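Local coordinates for protein endonuclease and methylase LlaGI (Lactococcus lactis, PDB 5FFJ) that acts as a Type ISP restriction-modification enzyme, recognising a DNA sequence and probably joining adenine methylation and helicase-like ATPase activity in one chain, at residues T705-D719 and T745-Q757. Numbering follows the deposited sequence.
Sequences TPIEVVDFIVHSVDD and TFIVRTLTYLKEQ
Arg749 grips Asp711 side-on, with one nitrogen for each carboxylate oxygen. Its NE reaches Asp711 OD1 at 2.8 Å, and its NH2 reaches Asp711 OD2 at 2.7 Å. Both oxygens use their syn lone pairs, and the carboxylate and guanidinium planes are nearly coplanar. The bends at chi2 and chi3 curl the arginine chain round Asp711 OD1, so that NE and NH2 meet the two oxygens. Ile707 CG2 lies over one face of the guanidinium. With an alanine here instead of Arg749, the Asp711 carboxylate would probably lose its charged mate, and Ile707 CG2 the flat face it packs on.

Towards the start of both helices, Phe746 supplies a broad apolar surface. Val710 sits over one face of the ring, and its CG2 makes a CH-pi contact 3.9 Å from the ring centroid. Ile713 CD1 comes instead to the ring edge, near Phe746 CE1. Thr745 CG2 packs against Val710 CG2. Thr705 CG2 touches the Phe746 ring obliquely near CZ, and the Thr705 hydroxyl is hydrogen-bonded to Asn854.

Further along, Tyr753 reaches across with CG anti to the backbone N (chi1 -169°). Its ring forms an offset stack with His715, centroids 4.1 Å apart and planes at 29°. Gln757 CD lies over the opposite face of the tyrosine. Val714 CG1 touches CD2 of the same ring, and Tyr753 OH gives a weak hydrogen bond to Asp718 OD2.

The helix axes approach to 9.5 Å and cross at -56°. Helix 745-760 follows strand 736-738 and also packs on helix 783-797, whereas Val709, Phe712 and Ile713 rest on strand 977-984. The pair belongs to the alpha/beta layering of a Rossmann-like N6-adenine methyltransferase fold.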
loop_
_atom_site.group_PDB
_atom_site.type_symbol
_atom_site.label_atom_id
_atom_site.label_comp_id
_atom_site.label_asym_id
_atom_site.label_seq_id
_atom_site.Cartn_x
_atom_site.Cartn_y
_atom_site.Cartn_z
ATOM N N THR A 705 -15.087 -4.042 -2.878
ATOM C CA THR A 705 -15.992 -3.338 -3.780
ATOM C C THR A 705 -17.343 -3.074 -3.110
ATOM O O THR A 705 -17.968 -4.006 -2.601
ATOM C CB THR A 705 -16.224 -4.142 -5.070
ATOM O OG1 THR A 705 -14.966 -4.581 -5.600
ATOM C CG2 THR A 705 -16.947 -3.289 -6.106
ATOM N N PRO A 706 -17.794 -1.804 -3.102
ATOM C CA PRO A 706 -19.110 -1.460 -2.547
ATOM C C PRO A 706 -20.255 -2.293 -3.125
ATOM O O PRO A 706 -20.360 -2.448 -4.341
ATOM C CB PRO A 706 -19.272 0.015 -2.925
ATOM C CG PRO A 706 -17.883 0.533 -2.969
ATOM C CD PRO A 706 -17.032 -0.597 -3.477
ATOM N N ILE A 707 -21.102 -2.815 -2.243
ATOM C CA ILE A 707 -22.236 -3.647 -2.637
ATOM C C ILE A 707 -23.231 -2.886 -3.514
ATOM O O ILE A 707 -23.843 -3.464 -4.412
ATOM C CB ILE A 707 -22.964 -4.195 -1.389
ATOM C CG1 ILE A 707 -22.104 -5.260 -0.707
ATOM C CG2 ILE A 707 -24.318 -4.799 -1.758
ATOM C CD1 ILE A 707 -22.281 -5.324 0.796
ATOM N N GLU A 708 -23.403 -1.596 -3.243
ATOM C CA GLU A 708 -24.322 -0.773 -4.021
ATOM C C GLU A 708 -23.855 -0.670 -5.473
ATOM O O GLU A 708 -24.661 -0.474 -6.381
ATOM C CB GLU A 708 -24.453 0.628 -3.417
ATOM C CG GLU A 708 -24.914 0.658 -1.965
ATOM C CD GLU A 708 -23.773 0.505 -0.976
ATOM O OE1 GLU A 708 -22.706 -0.015 -1.368
ATOM O OE2 GLU A 708 -23.941 0.911 0.193
ATOM N N VAL A 709 -22.547 -0.800 -5.678
ATOM C CA VAL A 709 -21.963 -0.759 -7.014
ATOM C C VAL A 709 -22.131 -2.104 -7.716
ATOM O O VAL A 709 -22.597 -2.170 -8.854
ATOM C CB VAL A 709 -20.464 -0.397 -6.954
ATOM C CG1 VAL A 709 -19.789 -0.602 -8.312
ATOM C CG2 VAL A 709 -20.283 1.034 -6.473
ATOM N N VAL A 710 -21.728 -3.166 -7.024
ATOM C CA VAL A 710 -21.783 -4.523 -7.558
ATOM C C VAL A 710 -23.202 -4.874 -7.996
ATOM O O VAL A 710 -23.411 -5.381 -9.097
ATOM C CB VAL A 710 -21.286 -5.552 -6.513
ATOM C CG1 VAL A 710 -21.416 -6.982 -7.037
ATOM C CG2 VAL A 710 -19.839 -5.267 -6.125
ATOM N N ASP A 711 -24.171 -4.590 -7.131
ATOM C CA ASP A 711 -25.573 -4.861 -7.428
ATOM C C ASP A 711 -26.048 -4.076 -8.644
ATOM O O ASP A 711 -26.878 -4.557 -9.415
ATOM C CB ASP A 711 -26.454 -4.520 -6.221
ATOM C CG ASP A 711 -26.493 -5.633 -5.189
ATOM O OD1 ASP A 711 -25.563 -6.466 -5.168
ATOM O OD2 ASP A 711 -27.457 -5.671 -4.396
ATOM N N PHE A 712 -25.518 -2.869 -8.814
ATOM C CA PHE A 712 -26.002 -1.975 -9.859
ATOM C C PHE A 712 -25.787 -2.549 -11.257
ATOM O O PHE A 712 -26.679 -2.466 -12.103
ATOM C CB PHE A 712 -25.327 -0.605 -9.763
ATOM C CG PHE A 712 -25.797 0.370 -10.807
ATOM C CD1 PHE A 712 -26.917 1.155 -10.588
ATOM C CD2 PHE A 712 -25.125 0.493 -12.012
ATOM C CE1 PHE A 712 -27.354 2.049 -11.550
ATOM C CE2 PHE A 712 -25.557 1.383 -12.976
ATOM C CZ PHE A 712 -26.673 2.162 -12.744
ATOM N N ILE A 713 -24.613 -3.123 -11.506
ATOM C CA ILE A 713 -24.303 -3.619 -12.843
ATOM C C ILE A 713 -24.960 -4.970 -13.107
ATOM O O ILE A 713 -25.245 -5.305 -14.252
ATOM C CB ILE A 713 -22.779 -3.740 -13.088
ATOM C CG1 ILE A 713 -22.130 -4.760 -12.148
ATOM C CG2 ILE A 713 -22.116 -2.389 -12.928
ATOM C CD1 ILE A 713 -20.762 -5.200 -12.618
ATOM N N VAL A 714 -25.194 -5.745 -12.052
ATOM C CA VAL A 714 -25.879 -7.027 -12.193
ATOM C C VAL A 714 -27.284 -6.811 -12.749
ATOM O O VAL A 714 -27.659 -7.416 -13.754
ATOM C CB VAL A 714 -25.957 -7.776 -10.852
ATOM C CG1 VAL A 714 -26.881 -8.983 -10.960
ATOM C CG2 VAL A 714 -24.569 -8.218 -10.411
ATOM N N HIS A 715 -28.057 -5.959 -12.081
ATOM C CA HIS A 715 -29.360 -5.545 -12.587
ATOM C C HIS A 715 -29.226 -4.963 -13.989
ATOM O O HIS A 715 -30.027 -5.255 -14.876
ATOM C CB HIS A 715 -29.995 -4.502 -11.668
ATOM C CG HIS A 715 -30.455 -5.039 -10.349
ATOM N ND1 HIS A 715 -31.610 -4.607 -9.734
ATOM C CD2 HIS A 715 -29.906 -5.956 -9.515
ATOM C CE1 HIS A 715 -31.762 -5.242 -8.586
ATOM N NE2 HIS A 715 -30.741 -6.065 -8.428
ATOM N N SER A 716 -28.208 -4.129 -14.168
ATOM C CA SER A 716 -27.963 -3.462 -15.441
ATOM C C SER A 716 -27.603 -4.463 -16.535
ATOM O O SER A 716 -28.035 -4.331 -17.680
ATOM C CB SER A 716 -26.846 -2.432 -15.283
ATOM O OG SER A 716 -27.128 -1.544 -14.214
ATOM N N VAL A 717 -26.804 -5.461 -16.174
ATOM C CA VAL A 717 -26.423 -6.514 -17.106
ATOM C C VAL A 717 -27.634 -7.386 -17.416
ATOM O O VAL A 717 -27.876 -7.748 -18.569
ATOM C CB VAL A 717 -25.276 -7.378 -16.538
ATOM C CG1 VAL A 717 -25.214 -8.743 -17.225
ATOM C CG2 VAL A 717 -23.944 -6.644 -16.681
ATOM N N ASP A 718 -28.389 -7.721 -16.375
ATOM C CA ASP A 718 -29.583 -8.542 -16.520
ATOM C C ASP A 718 -30.627 -7.861 -17.404
ATOM O O ASP A 718 -31.103 -8.448 -18.375
ATOM C CB ASP A 718 -30.183 -8.854 -15.148
ATOM C CG ASP A 718 -31.416 -9.730 -15.236
ATOM O OD1 ASP A 718 -31.283 -10.905 -15.642
ATOM O OD2 ASP A 718 -32.516 -9.249 -14.889
ATOM N N ASP A 719 -30.977 -6.623 -17.065
ATOM C CA ASP A 719 -31.981 -5.875 -17.818
ATOM C C ASP A 719 -31.524 -5.623 -19.253
ATOM O O ASP A 719 -32.347 -5.419 -20.148
ATOM C CB ASP A 719 -32.292 -4.543 -17.127
ATOM C CG ASP A 719 -32.961 -4.724 -15.773
ATOM O OD1 ASP A 719 -33.598 -5.776 -15.550
ATOM O OD2 ASP A 719 -32.856 -3.806 -14.933
ATOM N N THR A 745 -17.350 -11.405 -4.723
ATOM C CA THR A 745 -18.454 -10.470 -4.472
ATOM C C THR A 745 -19.402 -10.373 -5.666
ATOM O O THR A 745 -20.616 -10.270 -5.495
ATOM C CB THR A 745 -17.938 -9.037 -4.138
ATOM O OG1 THR A 745 -17.195 -9.063 -2.914
ATOM C CG2 THR A 745 -19.095 -8.034 -4.000
ATOM N N PHE A 746 -18.842 -10.405 -6.870
ATOM C CA PHE A 746 -19.632 -10.269 -8.091
ATOM C C PHE A 746 -20.356 -11.564 -8.462
ATOM O O PHE A 746 -21.102 -11.601 -9.440
ATOM C CB PHE A 746 -18.736 -9.818 -9.245
ATOM C CG PHE A 746 -18.407 -8.357 -9.218
ATOM C CD1 PHE A 746 -19.228 -7.443 -9.860
ATOM C CD2 PHE A 746 -17.277 -7.893 -8.560
ATOM C CE1 PHE A 746 -18.934 -6.094 -9.844
ATOM C CE2 PHE A 746 -16.975 -6.543 -8.541
ATOM C CZ PHE A 746 -17.808 -5.641 -9.184
ATOM N N ILE A 747 -20.130 -12.615 -7.679
ATOM C CA ILE A 747 -20.900 -13.851 -7.798
ATOM C C ILE A 747 -21.886 -13.941 -6.643
ATOM O O ILE A 747 -23.068 -14.214 -6.848
ATOM C CB ILE A 747 -19.997 -15.104 -7.799
ATOM C CG1 ILE A 747 -19.143 -15.125 -9.067
ATOM C CG2 ILE A 747 -20.848 -16.384 -7.696
ATOM C CD1 ILE A 747 -18.252 -16.339 -9.211
ATOM N N VAL A 748 -21.376 -13.726 -5.434
ATOM C CA VAL A 748 -22.188 -13.729 -4.225
ATOM C C VAL A 748 -23.448 -12.893 -4.404
ATOM O O VAL A 748 -24.541 -13.312 -4.030
ATOM C CB VAL A 748 -21.386 -13.194 -3.023
ATOM C CG1 VAL A 748 -22.300 -12.910 -1.835
ATOM C CG2 VAL A 748 -20.291 -14.180 -2.641
ATOM N N ARG A 749 -23.284 -11.711 -4.987
ATOM C CA ARG A 749 -24.402 -10.802 -5.207
ATOM C C ARG A 749 -25.201 -11.173 -6.456
ATOM O O ARG A 749 -26.333 -10.719 -6.631
ATOM C CB ARG A 749 -23.894 -9.364 -5.319
ATOM C CG ARG A 749 -23.168 -8.864 -4.073
ATOM C CD ARG A 749 -24.047 -8.928 -2.831
ATOM N NE ARG A 749 -25.311 -8.222 -3.015
ATOM C CZ ARG A 749 -26.272 -8.155 -2.099
ATOM N NH1 ARG A 749 -26.120 -8.755 -0.925
ATOM N NH2 ARG A 749 -27.389 -7.489 -2.356
ATOM N N THR A 750 -24.616 -11.998 -7.321
ATOM C CA THR A 750 -25.310 -12.448 -8.525
ATOM C C THR A 750 -26.294 -13.566 -8.193
ATOM O O THR A 750 -27.457 -13.511 -8.591
ATOM C CB THR A 750 -24.331 -12.945 -9.602
ATOM O OG1 THR A 750 -23.230 -12.036 -9.713
ATOM C CG2 THR A 750 -25.033 -13.053 -10.949
ATOM N N LEU A 751 -25.830 -14.576 -7.461
ATOM C CA LEU A 751 -26.697 -15.675 -7.043
ATOM C C LEU A 751 -27.761 -15.173 -6.066
ATOM O O LEU A 751 -28.814 -15.790 -5.918
ATOM C CB LEU A 751 -25.888 -16.802 -6.389
ATOM C CG LEU A 751 -24.844 -17.550 -7.226
ATOM C CD1 LEU A 751 -24.036 -18.458 -6.327
ATOM C CD2 LEU A 751 -25.480 -18.369 -8.330
ATOM N N THR A 752 -27.482 -14.049 -5.404
ATOM C CA THR A 752 -28.443 -13.444 -4.484
ATOM C C THR A 752 -29.556 -12.802 -5.286
ATOM O O THR A 752 -30.716 -12.805 -4.874
ATOM C CB THR A 752 -27.809 -12.373 -3.579
ATOM O OG1 THR A 752 -26.641 -12.900 -2.940
ATOM C CG2 THR A 752 -28.803 -11.908 -2.516
ATOM N N TYR A 753 -29.189 -12.229 -6.428
ATOM C CA TYR A 753 -30.176 -11.677 -7.346
ATOM C C TYR A 753 -31.076 -12.827 -7.792
ATOM O O TYR A 753 -32.301 -12.726 -7.721
ATOM C CB TYR A 753 -29.508 -10.990 -8.549
ATOM C CG TYR A 753 -30.449 -10.156 -9.412
ATOM C CD1 TYR A 753 -31.378 -9.294 -8.841
ATOM C CD2 TYR A 753 -30.389 -10.217 -10.802
ATOM C CE1 TYR A 753 -32.231 -8.530 -9.628
ATOM C CE2 TYR A 753 -31.236 -9.453 -11.595
ATOM C CZ TYR A 753 -32.152 -8.613 -11.003
ATOM O OH TYR A 753 -32.992 -7.858 -11.792
ATOM N N LEU A 754 -30.455 -13.932 -8.205
ATOM C CA LEU A 754 -31.183 -15.128 -8.630
ATOM C C LEU A 754 -32.149 -15.603 -7.548
ATOM O O LEU A 754 -33.265 -16.031 -7.843
ATOM C CB LEU A 754 -30.208 -16.258 -8.975
ATOM C CG LEU A 754 -29.201 -16.043 -10.104
ATOM C CD1 LEU A 754 -28.294 -17.254 -10.188
ATOM C CD2 LEU A 754 -29.882 -15.801 -11.440
ATOM N N LYS A 755 -31.708 -15.523 -6.296
ATOM C CA LYS A 755 -32.538 -15.910 -5.160
ATOM C C LYS A 755 -33.767 -15.014 -5.080
ATOM O O LYS A 755 -34.885 -15.491 -4.883
ATOM C CB LYS A 755 -31.742 -15.840 -3.853
ATOM C CG LYS A 755 -32.606 -15.775 -2.602
ATOM N N GLU A 756 -33.552 -13.712 -5.239
ATOM C CA GLU A 756 -34.648 -12.752 -5.243
ATOM C C GLU A 756 -35.600 -13.028 -6.406
ATOM O O GLU A 756 -36.811 -12.853 -6.280
ATOM C CB GLU A 756 -34.108 -11.322 -5.328
ATOM N N GLN A 757 -35.044 -13.470 -7.533
ATOM C CA GLN A 757 -35.845 -13.796 -8.712
ATOM C C GLN A 757 -36.682 -15.050 -8.461
ATOM O O GLN A 757 -37.846 -15.126 -8.862
ATOM C CB GLN A 757 -34.955 -14.012 -9.943
ATOM C CG GLN A 757 -33.976 -12.888 -10.255
ATOM C CD GLN A 757 -33.911 -12.570 -11.744
ATOM O OE1 GLN A 757 -33.075 -13.111 -12.470
ATOM N NE2 GLN A 757 -34.804 -11.698 -12.208
#